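Local coordinates for protein inositol monophosphatase (Staphylococcus aureus, PDB 5DW8) that probably hydrolyses inositol monophosphates in a metal-dependent way, and binds adenosine-2'-monophosphate together with calcium ions, at residues K84-V89 with I112-K117; N48-T53 with V90-G95. All blocks are in the same frame, centred on the assembly; numbering follows the deposited sequence.

Interaction 1: K84-V89 with I112-K117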
ATOM      1  N   LYS A  84      17.609 -30.741  -7.203  1.00 19.14           N
ATOM      2  CA  LYS A  84      18.712 -31.145  -8.108  1.00 18.25           C
ATOM      3  C   LYS A  84      19.279 -29.969  -8.901  1.00 17.32           C
ATOM      4  O   LYS A  84      18.539 -29.179  -9.491  1.00 18.07           O
ATOM      5  CB  LYS A  84      18.271 -32.289  -9.042  1.00 18.66           C
ATOM      6  CG  LYS A  84      17.679 -33.492  -8.299  1.00 17.90           C
ATOM      7  N   GLY A  85      20.599 -29.849  -8.899  1.00 16.34           N
ATOM      8  CA  GLY A  85      21.278 -28.857  -9.706  1.00 16.35           C
ATOM      9  C   GLY A  85      20.877 -27.410  -9.414  1.00 16.38           C
ATOM     10  O   GLY A  85      20.323 -27.080  -8.373  1.00 17.05           O
ATOM     11  N   THR A  86      21.154 -26.541 -10.365  1.00 15.91           N
ATOM     12  CA  THR A  86      20.866 -25.140 -10.200  1.00 15.95           C
ATOM     13  C   THR A  86      19.480 -24.803 -10.717  1.00 15.68           C
ATOM     14  O   THR A  86      19.137 -25.072 -11.882  1.00 14.85           O
ATOM     15  CB  THR A  86      21.921 -24.293 -10.902  1.00 15.95           C
ATOM     16  OG1 THR A  86      23.184 -24.551 -10.270  1.00 15.60           O
ATOM     17  CG2 THR A  86      21.560 -22.823 -10.785  1.00 16.15           C
ATOM     18  N   VAL A  87      18.686 -24.216  -9.833  1.00 15.27           N
ATOM     19  CA  VAL A  87      17.279 -24.047 -10.100  1.00 15.15           C
ATOM     20  C   VAL A  87      16.814 -22.633  -9.893  1.00 14.33           C
ATOM     21  O   VAL A  87      16.854 -22.131  -8.769  1.00 13.68           O
ATOM     22  CB  VAL A  87      16.493 -24.956  -9.169  1.00 15.49           C
ATOM     23  CG1 VAL A  87      14.992 -24.648  -9.246  1.00 15.20           C
ATOM     24  CG2 VAL A  87      16.814 -26.402  -9.507  1.00 15.70           C
ATOM     25  N   TRP A  88      16.341 -22.020 -10.969  1.00 13.91           N
ATOM     26  CA  TRP A  88      15.779 -20.680 -10.907  1.00 14.25           C
ATOM     27  C   TRP A  88      14.258 -20.773 -10.745  1.00 14.39           C
ATOM     28  O   TRP A  88      13.598 -21.435 -11.556  1.00 13.18           O
ATOM     29  CB  TRP A  88      16.064 -19.896 -12.181  1.00 14.55           C
ATOM     30  CG  TRP A  88      17.505 -19.703 -12.577  1.00 15.10           C
ATOM     31  CD1 TRP A  88      18.438 -20.675 -12.802  1.00 15.56           C
ATOM     32  CD2 TRP A  88      18.148 -18.456 -12.909  1.00 15.91           C
ATOM     33  NE1 TRP A  88      19.619 -20.114 -13.222  1.00 16.25           N
ATOM     34  CE2 TRP A  88      19.477 -18.755 -13.282  1.00 15.63           C
ATOM     35  CE3 TRP A  88      17.741 -17.108 -12.877  1.00 15.66           C
ATOM     36  CZ2 TRP A  88      20.385 -17.776 -13.637  1.00 15.88           C
ATOM     37  CZ3 TRP A  88      18.639 -16.143 -13.213  1.00 15.40           C
ATOM     38  CH2 TRP A  88      19.951 -16.471 -13.599  1.00 16.01           C
ATOM     39  N   VAL A  89      13.722 -20.139  -9.690  1.00 14.31           N
ATOM     40  CA  VAL A  89      12.277 -20.031  -9.510  1.00 14.99           C
ATOM     41  C   VAL A  89      11.877 -18.588  -9.639  1.00 15.82           C
ATOM     42  O   VAL A  89      12.290 -17.713  -8.854  1.00 16.13           O
ATOM     43  CB  VAL A  89      11.696 -20.788  -8.266  1.00 15.46           C
ATOM     44  CG1 VAL A  89      12.740 -21.112  -7.220  1.00 15.80           C
ATOM     45  CG2 VAL A  89      10.463 -20.115  -7.680  1.00 15.33           C
ATOM     46  N   ILE A 112      17.505 -18.348  -6.660  1.00 15.51           N
ATOM     47  CA  ILE A 112      18.365 -19.357  -7.293  1.00 15.50           C
ATOM     48  C   ILE A 112      18.775 -20.303  -6.193  1.00 15.52           C
ATOM     49  O   ILE A 112      19.249 -19.887  -5.148  1.00 15.67           O
ATOM     50  CB  ILE A 112      19.615 -18.754  -7.964  1.00 15.11           C
ATOM     51  CG1 ILE A 112      19.206 -17.871  -9.140  1.00 15.07           C
ATOM     52  CG2 ILE A 112      20.538 -19.867  -8.472  1.00 15.30           C
ATOM     53  CD1 ILE A 112      20.254 -16.867  -9.573  1.00 15.05           C
ATOM     54  N   TYR A 113      18.539 -21.576  -6.424  1.00 16.10           N
ATOM     55  CA  TYR A 113      18.848 -22.596  -5.447  1.00 16.49           C
ATOM     56  C   TYR A 113      19.878 -23.483  -6.110  1.00 16.07           C
ATOM     57  O   TYR A 113      19.986 -23.510  -7.332  1.00 14.97           O
ATOM     58  CB  TYR A 113      17.575 -23.341  -5.036  1.00 17.05           C
ATOM     59  CG  TYR A 113      16.699 -22.501  -4.129  1.00 18.24           C
ATOM     60  CD1 TYR A 113      16.470 -22.869  -2.809  1.00 20.10           C
ATOM     61  CD2 TYR A 113      16.122 -21.308  -4.578  1.00 19.08           C
ATOM     62  CE1 TYR A 113      15.679 -22.086  -1.950  1.00 20.15           C
ATOM     63  CE2 TYR A 113      15.339 -20.521  -3.726  1.00 20.07           C
ATOM     64  CZ  TYR A 113      15.120 -20.917  -2.417  1.00 20.09           C
ATOM     65  OH  TYR A 113      14.331 -20.138  -1.587  1.00 21.87           O
ATOM     66  N   ILE A 114      20.709 -24.123  -5.308  1.00 16.98           N
ATOM     67  CA  ILE A 114      21.707 -25.054  -5.832  1.00 16.80           C
ATOM     68  C   ILE A 114      21.571 -26.246  -4.936  1.00 17.19           C
ATOM     69  O   ILE A 114      21.506 -26.087  -3.742  1.00 18.05           O
ATOM     70  CB  ILE A 114      23.120 -24.459  -5.800  1.00 16.19           C
ATOM     71  CG1 ILE A 114      23.145 -23.180  -6.638  1.00 16.03           C
ATOM     72  CG2 ILE A 114      24.155 -25.448  -6.343  1.00 16.30           C
ATOM     73  CD1 ILE A 114      24.532 -22.617  -6.892  1.00 15.94           C
ATOM     74  N   ASP A 115      21.432 -27.421  -5.528  1.00 18.82           N
ATOM     75  CA  ASP A 115      21.214 -28.660  -4.795  1.00 19.29           C
ATOM     76  C   ASP A 115      20.186 -28.547  -3.675  1.00 18.23           C
ATOM     77  O   ASP A 115      20.365 -29.148  -2.628  1.00 17.38           O
ATOM     78  CB  ASP A 115      22.536 -29.134  -4.191  1.00 21.14           C
ATOM     79  CG  ASP A 115      23.610 -29.299  -5.224  1.00 23.26           C
ATOM     80  OD1 ASP A 115      23.282 -29.224  -6.436  1.00 25.21           O
ATOM     81  OD2 ASP A 115      24.768 -29.517  -4.829  1.00 23.81           O
ATOM     82  N   GLY A 116      19.122 -27.777  -3.879  1.00 17.77           N
ATOM     83  CA  GLY A 116      18.105 -27.592  -2.825  1.00 17.26           C
ATOM     84  C   GLY A 116      18.435 -26.497  -1.822  1.00 16.85           C
ATOM     85  O   GLY A 116      17.577 -26.090  -1.038  1.00 16.61           O
ATOM     86  N   LYS A 117      19.662 -25.992  -1.884  1.00 16.36           N
ATOM     87  CA  LYS A 117      20.146 -24.996  -0.958  1.00 16.82           C
ATOM     88  C   LYS A 117      20.094 -23.602  -1.628  1.00 17.53           C
ATOM     89  O   LYS A 117      20.402 -23.443  -2.841  1.00 16.87           O
ATOM     90  CB  LYS A 117      21.560 -25.343  -0.475  1.00 16.30           C
TER
HETATM   91  O   HOH W   1      18.623 -26.707  -6.415  1.00 22.12           O
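Ile112 lies alongside the indole of Trp88, both side chains pointing the same way. Its CG1 is anti to the carbonyl carbon (chi1 -65°), which brings the end of the chain over one ring face. There CD1 makes a CH-pi contact 3.9 Å from the centroid of the Trp88 six-membered ring, almost on the ring normal. The other branch, CG2, meets the methyl CG2 of Thr86 at 3.9 Å. Tyr113 is the hydrogen-bonded partner of Val87. Tyr113 O accepts from Val87 N at 2.9 Å, and the return bond uses Tyr113 N and Val87 O. Strands 86-91 and 107-114 thus run antiparallel as neighbours in the mixed sheet of the inositol monophosphatase fold. Thr86, Trp88, Ile112 and Ile114 share one face of this sheet, where helix 11-32 packs on Trp88 and Ile112; Val87 and Tyr113 are on the other. Ile114 lies beside Thr86 and begins a type I' turn to Lys117, which closes a two-residue beta hairpin between strands 107-114 and 117-125. Asp115 N donates to Gly85 O at 3.1 Å. The same oxygen accepts from a water at 2.6 Å, and that water accepts from Gly116 N.

Interaction 2: N48-T53 with V90-G95; sequences NVDKAT and VDPIDG. With CA (calcium ion), chain C; CA (calcium ion), chain E; 2AM (adenosine-2'-monophosphate), chain D.
Ile93 sets its CD1 methyl against Asp50 of helix 44-64. CD1 is 3.5 Å from Asp50 CA and 3.6 Å from Asp50 OD1. It also meets Val49 CG1 at 3.9 Å, and these two side chains cross at about a right angle. Pro92 packs between Asp50 and Thr53 of the same helix. Its ring carbon CD is 3.4 Å from Asp50 OD1, with CG almost as near. On its other flank CB touches the methyl CG2 of Thr53 at 3.6 Å. That methyl is anti to the backbone N (chi1 -61° for OG1), which turns it to the proline. The chain corner at Pro92 belongs to the Asp-Pro-Ile-Asp-Gly sequence of the metal-dependent phosphatase family. Asp91 bridges two calcium ions: OD1 binds one, which also takes Ile93 O, and OD2 binds the other, which Asp216 also holds. The phosphate oxygen O3P of adenosine-2'-monophosphate joins both ions. Asp94 OD1 accepts from the ribose O3' at 2.6 Å, and Gly95 N donates to O1P at 2.7 Å. Asp50 OD1 meets only carbon atoms of segment 90-95. The two sides of this segment therefore differ in chemistry. Pro92 and Ile93 present apolar side-chain atoms to the helix, while the Asp91 and Asp94 carboxylates, Ile93 O and Gly95 N are turned to the ions and the nucleotide.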
ATOM      1  N   ASN A  48       0.311 -11.296 -22.176  1.00 31.35           N
ATOM      2  CA  ASN A  48       1.582 -11.109 -22.872  1.00 31.57           C
ATOM      3  C   ASN A  48       2.407 -10.255 -21.908  1.00 28.22           C
ATOM      4  O   ASN A  48       1.892  -9.732 -20.967  1.00 25.72           O
ATOM      5  CB  ASN A  48       1.363 -10.420 -24.225  1.00 33.30           C
ATOM      6  CG  ASN A  48       0.360 -11.167 -25.114  1.00 35.72           C
ATOM      7  OD1 ASN A  48       0.697 -12.193 -25.741  1.00 39.98           O
ATOM      8  ND2 ASN A  48      -0.877 -10.652 -25.180  1.00 32.29           N
ATOM      9  N   VAL A  49       3.685 -10.108 -22.096  1.00 28.35           N
ATOM     10  CA  VAL A  49       4.477  -9.406 -21.059  1.00 29.31           C
ATOM     11  C   VAL A  49       4.874 -10.394 -19.967  1.00 27.19           C
ATOM     12  O   VAL A  49       6.034 -10.650 -19.793  1.00 27.02           O
ATOM     13  CB  VAL A  49       3.769  -8.183 -20.402  1.00 28.38           C
ATOM     14  CG1 VAL A  49       4.630  -7.595 -19.287  1.00 28.93           C
ATOM     15  CG2 VAL A  49       3.496  -7.111 -21.434  1.00 29.57           C
ATOM     16  N   ASP A  50       3.899 -10.929 -19.246  1.00 26.33           N
ATOM     17  CA  ASP A  50       4.134 -12.053 -18.369  1.00 26.17           C
ATOM     18  C   ASP A  50       4.811 -13.191 -19.103  1.00 23.45           C
ATOM     19  O   ASP A  50       5.871 -13.657 -18.708  1.00 20.64           O
ATOM     20  CB  ASP A  50       2.810 -12.568 -17.812  1.00 28.63           C
ATOM     21  CG  ASP A  50       2.866 -12.774 -16.351  1.00 29.77           C
ATOM     22  OD1 ASP A  50       3.969 -13.129 -15.870  1.00 30.40           O
ATOM     23  OD2 ASP A  50       1.816 -12.569 -15.697  1.00 31.41           O
ATOM     24  N   LYS A  51       4.165 -13.598 -20.186  1.00 22.84           N
ATOM     25  CA  LYS A  51       4.618 -14.680 -21.035  1.00 21.87           C
ATOM     26  C   LYS A  51       5.928 -14.290 -21.689  1.00 20.93           C
ATOM     27  O   LYS A  51       6.891 -15.050 -21.656  1.00 20.25           O
ATOM     28  CB  LYS A  51       3.568 -14.958 -22.102  1.00 22.90           C
ATOM     29  CG  LYS A  51       3.692 -16.302 -22.793  1.00 25.02           C
ATOM     30  CD  LYS A  51       2.347 -17.029 -22.839  1.00 26.36           C
ATOM     31  CE  LYS A  51       1.897 -17.545 -21.448  1.00 27.65           C
ATOM     32  NZ  LYS A  51       0.451 -17.930 -21.399  1.00 28.56           N
ATOM     33  N   ALA A  52       5.980 -13.083 -22.251  1.00 18.92           N
ATOM     34  CA  ALA A  52       7.164 -12.648 -22.996  1.00 16.87           C
ATOM     35  C   ALA A  52       8.366 -12.514 -22.075  1.00 16.99           C
ATOM     36  O   ALA A  52       9.489 -12.749 -22.502  1.00 17.60           O
ATOM     37  CB  ALA A  52       6.895 -11.341 -23.733  1.00 15.95           C
ATOM     38  N   THR A  53       8.121 -12.169 -20.804  1.00 17.39           N
ATOM     39  CA  THR A  53       9.174 -11.903 -19.830  1.00 16.98           C
ATOM     40  C   THR A  53       9.804 -13.164 -19.279  1.00 16.55           C
ATOM     41  O   THR A  53      11.024 -13.215 -19.088  1.00 16.67           O
ATOM     42  CB  THR A  53       8.658 -11.065 -18.653  1.00 16.69           C
ATOM     43  OG1 THR A  53       8.194  -9.816 -19.149  1.00 16.75           O
ATOM     44  CG2 THR A  53       9.778 -10.786 -17.657  1.00 16.72           C
ATOM     45  N   VAL A  90      11.101 -18.337 -10.686  1.00 15.99           N
ATOM     46  CA  VAL A  90      10.869 -16.989 -11.121  1.00 16.31           C
ATOM     47  C   VAL A  90       9.403 -16.696 -11.290  1.00 15.93           C
ATOM     48  O   VAL A  90       8.627 -17.561 -11.709  1.00 17.06           O
ATOM     49  CB  VAL A  90      11.687 -16.652 -12.402  1.00 16.48           C
ATOM     50  CG1 VAL A  90      12.174 -17.909 -13.092  1.00 17.69           C
ATOM     51  CG2 VAL A  90      10.925 -15.753 -13.382  1.00 15.95           C
ATOM     52  N   ASP A  91       9.034 -15.474 -10.948  1.00 16.03           N
ATOM     53  CA  ASP A  91       7.692 -14.960 -11.246  1.00 17.30           C
ATOM     54  C   ASP A  91       7.899 -13.691 -12.024  1.00 16.77           C
ATOM     55  O   ASP A  91       8.471 -12.756 -11.495  1.00 16.48           O
ATOM     56  CB  ASP A  91       6.932 -14.646  -9.968  1.00 18.24           C
ATOM     57  CG  ASP A  91       5.529 -14.136 -10.242  1.00 20.45           C
ATOM     58  OD1 ASP A  91       5.156 -14.016 -11.439  1.00 19.57           O
ATOM     59  OD2 ASP A  91       4.795 -13.848  -9.245  1.00 22.01           O
ATOM     60  N   PRO A  92       7.470 -13.647 -13.290  1.00 17.02           N
ATOM     61  CA  PRO A  92       7.990 -12.510 -14.002  1.00 16.64           C
ATOM     62  C   PRO A  92       7.254 -11.282 -13.568  1.00 17.17           C
ATOM     63  O   PRO A  92       7.869 -10.245 -13.526  1.00 17.53           O
ATOM     64  CB  PRO A  92       7.765 -12.855 -15.479  1.00 16.58           C
ATOM     65  CG  PRO A  92       7.245 -14.229 -15.514  1.00 17.38           C
ATOM     66  CD  PRO A  92       6.632 -14.480 -14.162  1.00 17.61           C
ATOM     67  N   ILE A  93       5.959 -11.392 -13.245  1.00 17.68           N
ATOM     68  CA  ILE A  93       5.224 -10.284 -12.623  1.00 19.00           C
ATOM     69  C   ILE A  93       4.432 -10.685 -11.355  1.00 19.53           C
ATOM     70  O   ILE A  93       3.335 -11.252 -11.432  1.00 19.30           O
ATOM     71  CB  ILE A  93       4.283  -9.574 -13.621  1.00 19.92           C
ATOM     72  CG1 ILE A  93       5.089  -8.909 -14.741  1.00 20.71           C
ATOM     73  CG2 ILE A  93       3.458  -8.486 -12.927  1.00 20.63           C
ATOM     74  CD1 ILE A  93       5.133  -9.699 -16.020  1.00 21.22           C
ATOM     75  N   ASP A  94       5.000 -10.376 -10.192  1.00 19.22           N
ATOM     76  CA  ASP A  94       4.250 -10.420  -8.966  1.00 19.01           C
ATOM     77  C   ASP A  94       3.516  -9.107  -8.790  1.00 18.28           C
ATOM     78  O   ASP A  94       4.149  -8.053  -8.713  1.00 16.06           O
ATOM     79  CB  ASP A  94       5.163 -10.671  -7.775  1.00 20.28           C
ATOM     80  CG  ASP A  94       4.401 -11.160  -6.572  1.00 20.60           C
ATOM     81  OD1 ASP A  94       3.453 -11.924  -6.747  1.00 20.58           O
ATOM     82  OD2 ASP A  94       4.726 -10.749  -5.459  1.00 23.04           O
ATOM     83  N   GLY A  95       2.181  -9.196  -8.727  1.00 18.60           N
ATOM     84  CA  GLY A  95       1.275  -8.038  -8.654  1.00 17.64           C
ATOM     85  C   GLY A  95       0.680  -7.704 -10.013  1.00 17.14           C
ATOM     86  O   GLY A  95       0.769  -6.580 -10.463  1.00 16.79           O
TER
HETATM   87 CA    CA C 301       2.959 -13.541 -11.737  1.00 45.63          CA
HETATM   88 CA    CA E 303       2.718 -14.257  -8.484  1.00 70.67          CA
HETATM   89  P   2AM D 302       0.386 -12.624  -8.930  1.00 40.50           P
HETATM   90  O1P 2AM D 302       0.238 -11.026  -8.830  1.00 40.50           O
HETATM   91  O2P 2AM D 302      -1.105 -13.171  -9.287  1.00 45.08           O
HETATM   92  O3P 2AM D 302       1.430 -12.941  -9.945  1.00 41.58           O
HETATM   93  C5' 2AM D 302      -1.926 -10.892  -4.668  1.00 43.16           C
HETATM   94  O5' 2AM D 302      -2.033  -9.728  -3.829  1.00 40.50           O
HETATM   95  C4' 2AM D 302      -0.597 -11.539  -4.303  1.00 43.21           C
HETATM   96  O4' 2AM D 302      -0.776 -12.971  -4.020  1.00 43.14           O
HETATM   97  C3' 2AM D 302       0.360 -11.505  -5.471  1.00 42.74           C
HETATM   98  O3' 2AM D 302       1.668 -11.657  -4.940  1.00 37.36           O
HETATM   99  C2' 2AM D 302      -0.155 -12.732  -6.260  1.00 44.95           C
HETATM  100  O2' 2AM D 302       0.695 -13.155  -7.374  1.00 46.04           O
HETATM  101  C1' 2AM D 302      -0.207 -13.745  -5.136  1.00 47.84           C
HETATM  102  N9  2AM D 302      -1.052 -14.958  -5.430  1.00 55.45           N
HETATM  103  C8  2AM D 302      -0.655 -16.229  -5.288  1.00 59.02           C
HETATM  104  N7  2AM D 302      -1.668 -17.035  -5.614  1.00 61.06           N
HETATM  105  C5  2AM D 302      -2.700 -16.263  -5.961  1.00 62.62           C
HETATM  106  C6  2AM D 302      -3.940 -16.575  -6.371  1.00 65.06           C
HETATM  107  N6  2AM D 302      -4.218 -17.875  -6.456  1.00 64.79           N
HETATM  108  N1  2AM D 302      -4.862 -15.630  -6.670  1.00 64.76           N
HETATM  109  C2  2AM D 302      -4.495 -14.280  -6.554  1.00 62.33           C
HETATM  110  N3  2AM D 302      -3.185 -13.979  -6.124  1.00 60.43           N
HETATM  111  C4  2AM D 302      -2.322 -14.976  -5.845  1.00 59.59           C

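Overall arrangement
Interactions 1 and 2 both use strand 86-91, at successive places along it, and their centres are about 20 Å apart. Interaction 1 joins two neighbouring strands of one sheet. It is partly buried: Trp88 and Ile112 are inside, while the turn at Asp115 and Gly116 is exposed. Interaction 2 is buried and joins helix 44-64 to the corner at Pro92, at the end of strand 86-91. The first depends on backbone hydrogen bonds plus an aromatic contact. The second has only van der Waals touches between its two segments, with the strong polar bonds going to calcium and the nucleotide. The strand runs from its partly exposed start near Gly85 to the ligand pocket.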